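Local coordinates for Lin1840 protein (PDB 4ZOC) that probably hydrolyses terminal, non-reducing beta-D-glucosyl residues as a family 3 beta-glucosidase involved in beta-1,2-glucan metabolism, at residues A90-I93 / H94-T98; A119-S122 / A123-T127; P145-G148 / R149-E152; D404-G407 / G408-Y412; Y412-E415 / K416-I419. The protein carries 2 engineered substitutions. All coordinates share one frame; numbering follows the deposited sequence.

Contact 1 of 5, residues A90-I93 / H94-T98; sequences ADVI and HGYKT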
loop_
_atom_site.group_PDB
_atom_site.type_symbol
_atom_site.label_atom_id
_atom_site.label_comp_id
_atom_site.label_asym_id
_atom_site.label_seq_id
_atom_site.Cartn_x
_atom_site.Cartn_y
_atom_site.Cartn_z
ATOM N N ALA A 90 30.082 3.589 -12.841
ATOM C CA ALA A 90 30.227 3.293 -11.405
ATOM C C ALA A 90 29.084 3.895 -10.618
ATOM O O ALA A 90 28.392 4.797 -11.099
ATOM C CB ALA A 90 31.545 3.856 -10.906
ATOM N N ASP A 91 28.912 3.402 -9.401
ATOM C CA ASP A 91 27.923 3.977 -8.471
ATOM C C ASP A 91 28.537 5.116 -7.659
ATOM O O ASP A 91 29.173 4.845 -6.649
ATOM C CB ASP A 91 27.432 2.865 -7.551
ATOM C CG ASP A 91 26.504 1.901 -8.310
ATOM O OD1 ASP A 91 25.374 2.305 -8.708
ATOM O OD2 ASP A 91 26.890 0.797 -8.480
ATOM N N VAL A 92 28.388 6.355 -8.161
ATOM C CA VAL A 92 28.729 7.586 -7.478
ATOM C C VAL A 92 27.443 8.287 -7.107
ATOM O O VAL A 92 26.849 8.989 -7.878
ATOM C CB VAL A 92 29.767 8.424 -8.289
ATOM C CG1 VAL A 92 30.389 9.453 -7.372
ATOM C CG2 VAL A 92 30.705 7.420 -8.970
ATOM N N ILE A 93 26.995 8.013 -5.881
ATOM C CA ILE A 93 25.589 8.268 -5.482
ATOM C C ILE A 93 25.487 9.538 -4.683
ATOM O O ILE A 93 24.577 10.355 -4.872
ATOM C CB ILE A 93 25.023 7.083 -4.681
ATOM C CG1 ILE A 93 25.265 5.737 -5.460
ATOM C CG2 ILE A 93 23.568 7.348 -4.245
ATOM C CD1 ILE A 93 24.776 5.799 -6.918
ATOM N N HIS A 94 26.375 9.693 -3.755
ATOM C CA HIS A 94 26.431 10.935 -2.938
ATOM C C HIS A 94 27.853 11.220 -2.574
ATOM O O HIS A 94 28.186 11.605 -1.423
ATOM C CB HIS A 94 25.510 10.868 -1.705
ATOM C CG HIS A 94 25.788 9.712 -0.789
ATOM N ND1 HIS A 94 26.385 9.867 0.434
ATOM C CD2 HIS A 94 25.474 8.408 -0.875
ATOM C CE1 HIS A 94 26.505 8.700 1.034
ATOM N NE2 HIS A 94 25.982 7.789 0.246
ATOM N N GLY A 95 28.697 11.120 -3.587
ATOM C CA GLY A 95 30.105 11.409 -3.405
ATOM C C GLY A 95 30.962 10.213 -3.769
ATOM O O GLY A 95 30.504 9.022 -3.704
ATOM N N TYR A 96 32.218 10.535 -4.164
ATOM C CA TYR A 96 33.178 9.562 -4.515
ATOM C C TYR A 96 34.038 9.204 -3.316
ATOM O O TYR A 96 33.714 8.264 -2.560
ATOM C CB TYR A 96 33.998 9.956 -5.789
ATOM C CG TYR A 96 34.814 8.807 -6.311
ATOM C CD1 TYR A 96 34.207 7.718 -6.940
ATOM C CD2 TYR A 96 36.193 8.802 -6.248
ATOM C CE1 TYR A 96 34.925 6.657 -7.397
ATOM C CE2 TYR A 96 36.930 7.758 -6.723
ATOM C CZ TYR A 96 36.289 6.633 -7.282
ATOM O OH TYR A 96 37.009 5.556 -7.737
ATOM N N LYS A 97 35.149 9.928 -3.118
ATOM C CA LYS A 97 35.986 9.789 -1.897
ATOM C C LYS A 97 35.605 10.807 -0.853
ATOM O O LYS A 97 35.583 10.452 0.366
ATOM C CB LYS A 97 37.488 9.885 -2.186
ATOM C CG LYS A 97 37.929 8.706 -2.987
ATOM C CD LYS A 97 38.434 7.587 -2.137
ATOM C CE LYS A 97 38.710 6.393 -3.044
ATOM N NZ LYS A 97 38.785 5.189 -2.131
ATOM N N THR A 98 35.272 12.036 -1.276
ATOM C CA THR A 98 34.644 12.982 -0.372
ATOM C C THR A 98 33.141 12.682 -0.330
ATOM O O THR A 98 32.422 12.897 -1.357
ATOM C CB THR A 98 34.881 14.461 -0.760
ATOM O OG1 THR A 98 36.281 14.675 -0.992
ATOM C CG2 THR A 98 34.345 15.404 0.409
#
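Val92 packs against Tyr96 in the loop that leaves the TIM-barrel strand 87-90 and runs on to helix 103-108. The apolar part of the contact is made by both branches of Val92. CG1, placed opposite the backbone N (chi1 -163°), comes up to the main chain just ahead of the tyrosine, 3.7 Å from Gly95 O and 4.0 Å from Tyr96 CB. CG2 approaches the ring obliquely, 4.1 Å from Tyr96 CD1. Behind this pair, helix 112-128 closes the packing through Ser122 and Ala126.

The polar groups make no hydrogen bond between the two segments and find their partners outside them. Tyr96 OH bonds to Asp129 and His131, and its ring stacks on Tyr412 of the following domain. Both ring nitrogens of His94 meet carbonyl oxygens, ND1 that of Phe100 and NE2 that of Gly408, an environment that would suit a doubly protonated ring.

Backbone shape makes the turn possible: Gly95, at phi 122°, has a conformation that demands glycine. Beside it His94 CG lies between its own backbone N and carbonyl carbon (chi1 57°), which brings CD2 to 4.0 Å from Ile93 CG2.

Contact 2 of 5, residues A119-S122 / A123-T127; sequences AEVS and ALEAT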
loop_
_atom_site.group_PDB
_atom_site.type_symbol
_atom_site.label_atom_id
_atom_site.label_comp_id
_atom_site.label_asym_id
_atom_site.label_seq_id
_atom_site.Cartn_x
_atom_site.Cartn_y
_atom_site.Cartn_z
ATOM N N ALA A 119 27.196 17.029 -6.859
ATOM C CA ALA A 119 27.439 16.244 -8.065
ATOM C C ALA A 119 28.707 16.690 -8.822
ATOM O O ALA A 119 29.440 15.867 -9.380
ATOM C CB ALA A 119 26.224 16.353 -8.909
ATOM N N GLU A 120 28.979 18.012 -8.846
ATOM C CA GLU A 120 30.249 18.479 -9.411
ATOM C C GLU A 120 31.521 17.902 -8.737
ATOM O O GLU A 120 32.437 17.449 -9.440
ATOM C CB GLU A 120 30.260 20.018 -9.456
ATOM C CG GLU A 120 31.511 20.585 -10.135
ATOM C CD GLU A 120 31.306 22.061 -10.281
ATOM O OE1 GLU A 120 31.689 22.746 -9.365
ATOM O OE2 GLU A 120 30.680 22.529 -11.250
ATOM N N VAL A 121 31.568 17.915 -7.399
ATOM C CA VAL A 121 32.686 17.337 -6.695
ATOM C C VAL A 121 32.803 15.831 -6.969
ATOM O O VAL A 121 33.885 15.294 -7.180
ATOM C CB VAL A 121 32.650 17.643 -5.201
ATOM C CG1 VAL A 121 33.714 16.888 -4.457
ATOM C CG2 VAL A 121 32.771 19.124 -4.942
ATOM N N SER A 122 31.683 15.144 -6.952
ATOM C CA SER A 122 31.622 13.731 -7.196
ATOM C C SER A 122 32.272 13.436 -8.547
ATOM O O SER A 122 33.078 12.525 -8.661
ATOM C CB SER A 122 30.177 13.316 -7.248
ATOM O OG SER A 122 29.565 13.375 -5.932
ATOM N N ALA A 123 31.863 14.200 -9.562
ATOM C CA ALA A 123 32.401 14.009 -10.924
ATOM C C ALA A 123 33.878 14.374 -11.027
ATOM O O ALA A 123 34.612 13.677 -11.684
ATOM C CB ALA A 123 31.615 14.780 -11.956
ATOM N N LEU A 124 34.293 15.431 -10.336
ATOM C CA LEU A 124 35.722 15.804 -10.311
ATOM C C LEU A 124 36.559 14.616 -9.828
ATOM O O LEU A 124 37.578 14.251 -10.414
ATOM C CB LEU A 124 35.864 17.042 -9.350
ATOM C CG LEU A 124 37.324 17.386 -8.992
ATOM C CD1 LEU A 124 37.982 18.084 -10.165
ATOM C CD2 LEU A 124 37.374 18.189 -7.732
ATOM N N GLU A 125 36.109 14.014 -8.739
ATOM C CA GLU A 125 36.805 12.875 -8.149
ATOM C C GLU A 125 36.690 11.566 -8.911
ATOM O O GLU A 125 37.689 10.869 -9.103
ATOM C CB GLU A 125 36.320 12.690 -6.687
ATOM C CG GLU A 125 36.697 13.877 -5.782
ATOM C CD GLU A 125 36.421 13.604 -4.339
ATOM O OE1 GLU A 125 35.607 12.688 -4.043
ATOM O OE2 GLU A 125 37.023 14.307 -3.471
ATOM N N ALA A 126 35.470 11.270 -9.393
ATOM C CA ALA A 126 35.181 10.029 -10.058
ATOM C C ALA A 126 35.934 10.017 -11.388
ATOM O O ALA A 126 36.521 8.976 -11.737
ATOM C CB ALA A 126 33.692 9.870 -10.312
ATOM N N THR A 127 35.966 11.150 -12.088
ATOM C CA THR A 127 36.752 11.190 -13.355
ATOM C C THR A 127 38.220 11.042 -13.093
ATOM O O THR A 127 38.932 10.487 -13.922
ATOM C CB THR A 127 36.430 12.451 -14.172
ATOM O OG1 THR A 127 36.713 13.649 -13.411
ATOM C CG2 THR A 127 34.957 12.446 -14.618
#
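Ala126 sits directly over Ser122, one turn further along an alpha-helix, and the two mark the tight side of this stretch. Ala126 N donates to Ser122 O at 2.8 Å, and the methyl CB of Ala126 comes within 3.2 Å of the same oxygen. Three more i to i+4 bonds run beside it, from Ala123 N to Ala119 O, Leu124 N to Glu120 O and Glu125 N to Val121 O, each with its donor somewhat tilted from the carbonyl plane, as is usual in a helix. Ala123 O is gripped twice, by Thr127 N at 2.9 Å and by Thr127 OG1 at 2.7 Å, so the threonine hydroxyl folds back on its own helix; it also bonds to Arg354.

Glu125 is buried although it is charged. Its CG lies 3.4 Å from Val121 O, and beyond CG the chain is extended, with Glu125 CD 4.3 Å from Val121 CG1. The carboxylate is satisfied by Lys97 N, Thr98 OG1 and Leu359 N, three partners in loops.

The looser side carries Glu120 and Leu124, both partly exposed. Their side chains do not meet; Leu124 touches the turn before it through CB, 3.4 Å from Val121 O, while Glu120 forms a salt bridge with Arg116, one turn back.

Helix 112-128, which comes after barrel strand 87-90 and the short helix 103-108, is thus wedged between neighbours: Ala119 and Ser122 rest on Tyr172 of helix 158-173, and Val121 packs on Ser363 and Lys366 of helix 361-374.

Contact 3 of 5, residues P145-G148 / R149-E152; sequences PRWG and RVME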
loop_
_atom_site.group_PDB
_atom_site.type_symbol
_atom_site.label_atom_id
_atom_site.label_comp_id
_atom_site.label_asym_id
_atom_site.label_seq_id
_atom_site.Cartn_x
_atom_site.Cartn_y
_atom_site.Cartn_z
ATOM N N PRO A 145 8.842 4.409 4.092
ATOM C CA PRO A 145 10.127 4.316 4.703
ATOM C C PRO A 145 10.566 2.938 5.191
ATOM O O PRO A 145 11.711 2.801 5.679
ATOM C CB PRO A 145 10.030 5.315 5.842
ATOM C CG PRO A 145 8.621 5.436 6.159
ATOM C CD PRO A 145 7.849 5.138 4.896
ATOM N N ARG A 146 9.729 1.895 5.031
ATOM C CA ARG A 146 10.218 0.486 5.275
ATOM C C ARG A 146 11.277 0.164 4.271
ATOM O O ARG A 146 12.256 -0.558 4.575
ATOM C CB ARG A 146 9.069 -0.502 5.164
ATOM C CG ARG A 146 8.132 -0.404 6.326
ATOM C CD ARG A 146 6.873 -1.208 6.102
ATOM N NE ARG A 146 6.052 -0.670 5.021
ATOM C CZ ARG A 146 4.812 -1.076 4.756
ATOM N NH1 ARG A 146 4.255 -2.048 5.439
ATOM N NH2 ARG A 146 4.118 -0.497 3.783
ATOM N N TRP A 147 11.145 0.686 3.063
ATOM C CA TRP A 147 12.077 0.397 1.946
ATOM C C TRP A 147 13.410 1.050 2.228
ATOM O O TRP A 147 13.526 2.297 2.382
ATOM C CB TRP A 147 11.510 1.037 0.659
ATOM C CG TRP A 147 12.093 0.594 -0.615
ATOM C CD1 TRP A 147 12.325 -0.674 -0.990
ATOM C CD2 TRP A 147 12.486 1.406 -1.732
ATOM N NE1 TRP A 147 12.779 -0.738 -2.274
ATOM C CE2 TRP A 147 12.872 0.505 -2.779
ATOM C CE3 TRP A 147 12.427 2.773 -2.002
ATOM C CZ2 TRP A 147 13.281 0.945 -4.064
ATOM C CZ3 TRP A 147 12.856 3.224 -3.230
ATOM C CH2 TRP A 147 13.273 2.312 -4.265
ATOM N N GLY A 148 14.477 0.242 2.209
ATOM C CA GLY A 148 15.805 0.747 2.511
ATOM C C GLY A 148 16.357 1.764 1.558
ATOM O O GLY A 148 17.192 2.585 1.921
ATOM N N ARG A 149 15.860 1.727 0.347
ATOM C CA ARG A 149 16.340 2.627 -0.742
ATOM C C ARG A 149 15.757 4.043 -0.691
ATOM O O ARG A 149 16.166 4.863 -1.480
ATOM C CB ARG A 149 16.077 1.964 -2.105
ATOM C CG ARG A 149 16.696 0.572 -2.162
ATOM C CD ARG A 149 16.772 0.015 -3.591
ATOM N NE ARG A 149 17.911 0.666 -4.226
ATOM C CZ ARG A 149 18.646 0.182 -5.223
ATOM N NH1 ARG A 149 18.372 -0.984 -5.801
ATOM N NH2 ARG A 149 19.682 0.901 -5.631
ATOM N N VAL A 150 14.904 4.389 0.286
ATOM C CA VAL A 150 14.498 5.749 0.488
ATOM C C VAL A 150 15.731 6.634 0.646
ATOM O O VAL A 150 15.659 7.819 0.269
ATOM C CB VAL A 150 13.515 5.997 1.671
ATOM C CG1 VAL A 150 12.201 5.252 1.400
ATOM C CG2 VAL A 150 14.080 5.567 2.997
ATOM N N MET A 151 16.836 6.097 1.178
ATOM C CA MET A 151 18.027 6.941 1.411
ATOM C C MET A 151 18.581 7.532 0.117
ATOM O O MET A 151 19.304 8.495 0.163
ATOM C CB MET A 151 19.143 6.145 2.086
ATOM C CG MET A 151 19.585 4.874 1.299
ATOM S SD MET A 151 21.366 4.662 1.113
ATOM C CE MET A 151 21.765 6.102 0.160
ATOM N N GLU A 152 18.263 6.900 -1.003
ATOM C CA GLU A 152 18.753 7.294 -2.356
ATOM C C GLU A 152 17.911 8.338 -3.022
ATOM O O GLU A 152 18.336 8.892 -4.008
ATOM C CB GLU A 152 18.826 6.076 -3.269
ATOM C CG GLU A 152 19.819 5.015 -2.829
ATOM C CD GLU A 152 19.505 3.711 -3.514
ATOM O OE1 GLU A 152 19.679 3.632 -4.749
ATOM O OE2 GLU A 152 19.140 2.746 -2.799
#
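Between Trp147 and Val150 the backbone closes a 3-10 turn, Val150 N donating almost straight (172°) to Trp147 O at 3.3 Å, from well above the carbonyl plane. The turn lies in the long loop between TIM-barrel strand 133-134 and helix 158-173.

Its main side-chain contact is a CH-pi interaction. Arg149 CB sits over the face of the indole, 3.3 Å from the centroid of the Trp147 six-membered ring and 4° off its normal. The aliphatic chain continues across the same ring, with Arg149 CD 3.6 Å from Trp147 CZ2. Trp147 NE1 donates a hydrogen bond to Glu204 OE2, and Tyr196 meets the ring edge-to-face.

A bend at chi3 (78°) then turns the guanidinium toward Glu152, which it holds side-on: NE bonds OE2 at 2.8 Å and NH2 bonds OE1 at 2.9 Å, both on the syn side of the carboxylate. Two roughly coplanar bonds fix the rotation of both groups. NH1 goes to Tyr196 OH and makes a long, weak ion pair with the pocket residue Glu473; the Arg149 side chain is about 6 Å from a bound glucose.

Arg146, which takes no part in the turn, pairs with Asp144 and donates through NH1 to the carbonyls of Gly559 and Ile561 of the second subunit. Val150 CG1 lies 4.0 Å from Pro145 CA, whereas Met151 CG approaches Gly148 O at 3.4 Å.

Contact 4 of 5, residues D404-G407 / G408-Y412; sequences DILG and GWNVY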
loop_
_atom_site.group_PDB
_atom_site.type_symbol
_atom_site.label_atom_id
_atom_site.label_comp_id
_atom_site.label_asym_id
_atom_site.label_seq_id
_atom_site.Cartn_x
_atom_site.Cartn_y
_atom_site.Cartn_z
ATOM N N ASP A 404 30.630 4.635 11.417
ATOM C CA ASP A 404 29.611 4.380 10.387
ATOM C C ASP A 404 28.677 5.599 10.221
ATOM O O ASP A 404 27.473 5.591 10.600
ATOM C CB ASP A 404 28.855 3.119 10.713
ATOM C CG ASP A 404 27.898 2.675 9.602
ATOM O OD1 ASP A 404 27.901 3.227 8.468
ATOM O OD2 ASP A 404 27.102 1.777 9.913
ATOM N N ILE A 405 29.228 6.632 9.642
ATOM C CA ILE A 405 28.490 7.920 9.381
ATOM C C ILE A 405 28.548 8.386 7.941
ATOM O O ILE A 405 28.044 9.470 7.654
ATOM C CB ILE A 405 28.938 9.117 10.309
ATOM C CG1 ILE A 405 30.438 9.159 10.507
ATOM C CG2 ILE A 405 28.289 8.951 11.704
ATOM C CD1 ILE A 405 31.227 9.416 9.250
ATOM N N LEU A 406 29.057 7.533 7.029
ATOM C CA LEU A 406 29.212 7.908 5.609
ATOM C C LEU A 406 27.995 7.567 4.814
ATOM O O LEU A 406 27.824 8.119 3.730
ATOM C CB LEU A 406 30.407 7.240 4.952
ATOM C CG LEU A 406 31.799 7.486 5.645
ATOM C CD1 LEU A 406 32.897 6.779 4.875
ATOM C CD2 LEU A 406 32.063 8.943 5.791
ATOM N N GLY A 407 27.124 6.735 5.348
ATOM C CA GLY A 407 25.889 6.331 4.672
ATOM C C GLY A 407 25.992 5.118 3.855
ATOM O O GLY A 407 27.054 4.710 3.475
ATOM N N GLY A 408 24.855 4.578 3.512
ATOM C CA GLY A 408 24.763 3.553 2.500
ATOM C C GLY A 408 25.057 4.096 1.100
ATOM O O GLY A 408 25.143 5.323 0.863
ATOM N N TRP A 409 25.236 3.185 0.164
ATOM C CA TRP A 409 25.617 3.540 -1.184
ATOM C C TRP A 409 26.866 4.441 -1.175
ATOM O O TRP A 409 26.989 5.463 -1.845
ATOM C CB TRP A 409 24.430 4.100 -1.951
ATOM C CG TRP A 409 23.608 3.024 -2.534
ATOM C CD1 TRP A 409 22.313 2.687 -2.171
ATOM C CD2 TRP A 409 23.995 2.089 -3.544
ATOM N NE1 TRP A 409 21.901 1.601 -2.874
ATOM C CE2 TRP A 409 22.905 1.204 -3.733
ATOM C CE3 TRP A 409 25.152 1.912 -4.314
ATOM C CZ2 TRP A 409 22.936 0.175 -4.697
ATOM C CZ3 TRP A 409 25.177 0.875 -5.295
ATOM C CH2 TRP A 409 24.116 0.029 -5.466
ATOM N N ASN A 410 27.820 3.964 -0.425
ATOM C CA ASN A 410 29.145 4.565 -0.364
ATOM C C ASN A 410 30.189 3.512 -0.776
ATOM O O ASN A 410 30.701 2.778 0.039
ATOM C CB ASN A 410 29.414 5.081 1.045
ATOM C CG ASN A 410 30.846 5.400 1.237
ATOM O OD1 ASN A 410 31.469 5.964 0.351
ATOM N ND2 ASN A 410 31.396 4.995 2.356
ATOM N N VAL A 411 30.436 3.393 -2.063
ATOM C CA VAL A 411 31.240 2.324 -2.661
ATOM C C VAL A 411 32.726 2.611 -2.540
ATOM O O VAL A 411 33.519 1.669 -2.426
ATOM C CB VAL A 411 30.793 2.038 -4.128
ATOM C CG1 VAL A 411 31.644 1.007 -4.841
ATOM C CG2 VAL A 411 29.340 1.550 -4.147
ATOM N N TYR A 412 33.099 3.893 -2.511
ATOM C CA TYR A 412 34.488 4.293 -2.648
ATOM C C TYR A 412 35.058 5.086 -1.484
ATOM O O TYR A 412 36.260 5.144 -1.341
ATOM C CB TYR A 412 34.658 5.082 -3.944
ATOM C CG TYR A 412 34.365 4.248 -5.170
ATOM C CD1 TYR A 412 35.343 3.413 -5.724
ATOM C CD2 TYR A 412 33.108 4.313 -5.798
ATOM C CE1 TYR A 412 35.054 2.662 -6.873
ATOM C CE2 TYR A 412 32.787 3.531 -6.942
ATOM C CZ TYR A 412 33.791 2.716 -7.476
ATOM O OH TYR A 412 33.609 1.926 -8.584
HETATM O O HOH W 1 29.424 3.824 4.206
#
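Leu406 and Asn410 face each other across a turn that contains two successive glycines. Their contact is one of packing between an aliphatic branch and an amide: ND2 of Asn410 lies 3.4 Å from Leu406 CD1 and 3.6 Å from Leu406 CB, so the amide nitrogen crosses the leucine at a slant. Asn410 CG extends away from its backbone N (chi1 166°), which carries the amide back over the preceding turn, and CB itself comes within 3.4 Å of Gly407 O.

Hydrogen bonding between the two halves runs through a water. It donates to Gly407 O at 2.6 Å and accepts from Asn410 ND2 at 2.9 Å, bridging the two segments. The other end of the amide is also held, since Asn410 OD1 accepts from Gly413 N.

The loop follows strand 393-397 of the second domain, whose six-stranded mixed sheet belongs to the alpha/beta sandwich of family 3 glycosidases, and it reaches over the TIM barrel to line the sugar site. Trp409, which touches a bound glucose, belongs to this loop.

The backbone around Trp409 is unusual. At the phi of Gly407, 91°, a side chain would collide with the preceding carbonyl O, and Trp409 itself adopts the left-handed helical region (phi 52°), with its CB pointing away from 404-407.

An aliphatic-on-ring contact ends the segment: Val411 CG1 lies 3.5 Å above the plane of the Tyr412 ring, toward its rim, and that ring also meets His131.

Contact 5 of 5, residues Y412-E415 / K416-I419; sequences YGEE and KDGI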
loop_
_atom_site.group_PDB
_atom_site.type_symbol
_atom_site.label_atom_id
_atom_site.label_comp_id
_atom_site.label_asym_id
_atom_site.label_seq_id
_atom_site.Cartn_x
_atom_site.Cartn_y
_atom_site.Cartn_z
ATOM N N TYR A 412 33.099 3.893 -2.511
ATOM C CA TYR A 412 34.488 4.293 -2.648
ATOM C C TYR A 412 35.058 5.086 -1.484
ATOM O O TYR A 412 36.260 5.144 -1.341
ATOM C CB TYR A 412 34.658 5.082 -3.944
ATOM C CG TYR A 412 34.365 4.248 -5.170
ATOM C CD1 TYR A 412 35.343 3.413 -5.724
ATOM C CD2 TYR A 412 33.108 4.313 -5.798
ATOM C CE1 TYR A 412 35.054 2.662 -6.873
ATOM C CE2 TYR A 412 32.787 3.531 -6.942
ATOM C CZ TYR A 412 33.791 2.716 -7.476
ATOM O OH TYR A 412 33.609 1.926 -8.584
ATOM N N GLY A 413 34.209 5.607 -0.610
ATOM C CA GLY A 413 34.638 6.441 0.492
ATOM C C GLY A 413 35.119 5.601 1.668
ATOM O O GLY A 413 34.631 4.464 1.909
ATOM N N GLU A 414 36.074 6.131 2.385
ATOM C CA GLU A 414 36.723 5.395 3.478
ATOM C C GLU A 414 36.380 5.993 4.856
ATOM O O GLU A 414 36.519 7.204 5.130
ATOM C CB GLU A 414 38.251 5.341 3.293
ATOM C CG GLU A 414 38.663 4.790 1.919
ATOM C CD GLU A 414 40.143 4.828 1.709
ATOM O OE1 GLU A 414 40.825 4.084 2.447
ATOM O OE2 GLU A 414 40.624 5.609 0.829
ATOM N N GLU A 415 36.034 5.099 5.777
ATOM C CA GLU A 415 35.726 5.529 7.119
ATOM C C GLU A 415 36.900 6.221 7.873
ATOM O O GLU A 415 36.681 7.152 8.632
ATOM C CB GLU A 415 35.077 4.397 7.948
ATOM C CG GLU A 415 33.657 4.137 7.480
ATOM C CD GLU A 415 32.935 3.082 8.246
ATOM O OE1 GLU A 415 33.564 2.497 9.131
ATOM O OE2 GLU A 415 31.734 2.790 7.919
ATOM N N LYS A 416 38.122 5.841 7.564
ATOM C CA LYS A 416 39.284 6.392 8.241
ATOM C C LYS A 416 39.446 7.870 7.989
ATOM O O LYS A 416 40.005 8.633 8.824
ATOM C CB LYS A 416 40.538 5.598 7.852
ATOM C CG LYS A 416 40.944 5.748 6.391
ATOM C CD LYS A 416 42.312 5.107 6.162
ATOM C CE LYS A 416 42.712 5.096 4.696
ATOM N NZ LYS A 416 42.696 6.466 4.121
ATOM N N ASP A 417 38.888 8.317 6.848
ATOM C CA ASP A 417 38.884 9.742 6.462
ATOM C C ASP A 417 37.691 10.542 6.976
ATOM O O ASP A 417 37.676 11.764 6.830
ATOM C CB ASP A 417 38.856 9.905 4.922
ATOM C CG ASP A 417 39.969 9.193 4.167
ATOM O OD1 ASP A 417 41.120 9.248 4.561
ATOM O OD2 ASP A 417 39.670 8.607 3.075
ATOM N N GLY A 418 36.685 9.874 7.541
ATOM C CA GLY A 418 35.495 10.496 8.043
ATOM C C GLY A 418 35.778 11.039 9.443
ATOM O O GLY A 418 36.676 10.584 10.163
ATOM N N ILE A 419 34.904 11.928 9.881
ATOM C CA ILE A 419 35.050 12.517 11.187
ATOM C C ILE A 419 33.892 12.032 12.033
ATOM O O ILE A 419 32.713 12.401 11.751
ATOM C CB ILE A 419 35.045 14.053 11.120
ATOM C CG1 ILE A 419 36.110 14.645 10.146
ATOM C CG2 ILE A 419 35.188 14.691 12.516
ATOM C CD1 ILE A 419 37.517 14.318 10.459
HETATM O O HOH W 2 37.068 8.675 1.760
#
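Lys416 runs side by side with Glu414 at the start of a 3-10 turn on the protein surface, in the loop between strand 393-397 and helix 421-426 of the second domain. Its CG takes the crowded position between the backbone N and the carbonyl carbon (chi1 67°), which lays the chain along the glutamate, pointing the same way. Lys416 CE comes 3.1 Å from Glu414 OE1, while the salt bridge from NZ to that oxygen is longer, 3.5 Å. A bend at chi4 sets the ammonium between two acids, its other partner being Asp417 OD1 in a weakly hydrogen-bonded salt bridge, so the three form a salt-bridge network. Lys416 also touches a crystal neighbour, which may influence its pose.

Asp417 follows, and its N donates to Glu414 O at 3.1 Å from above the carbonyl plane. Its side chain crosses that of Glu414, the carboxylate planes 74° apart. Asp417 OD2 and Glu414 OE2 are only 3.9 Å from each other, a like-charge approach that the shared lysine would ease; Lys97 adds a long, weak ion pair to Glu414. A water ties the same turn together, donating to Asp417 OD2 at 2.9 Å and accepting from Glu414 N. The carbonyl of Asp417 bonds Arg364 of helix 361-374.

Gly418 completes the pair of i to i+3 bonds: its N lies 2.9 Å from Glu415 O, well out of the carbonyl plane (62°).

Overall arrangement
Contacts 1, 2 and 3 follow one another in the TIM-barrel domain, and contacts 4 and 5 come later, in one loop of the alpha/beta domain, sharing Tyr412. Contact 1 is the hub: its centre lies about 8 Å from that of contact 2 and about 9 Å from that of contact 4, and it touches both, through Glu125 and through His94 and Lys97 respectively. Contact 5, nearer the surface and about 12 Å away between centres, is touched through Lys97 too. Contact 3, whose centre is about 14 Å from that of contact 4, meets it around Trp409. The 404-419 loop thus rests on barrel loops 90-98 and 145-152, consistent with its bringing a second-domain tryptophan to a glucose site between the domains.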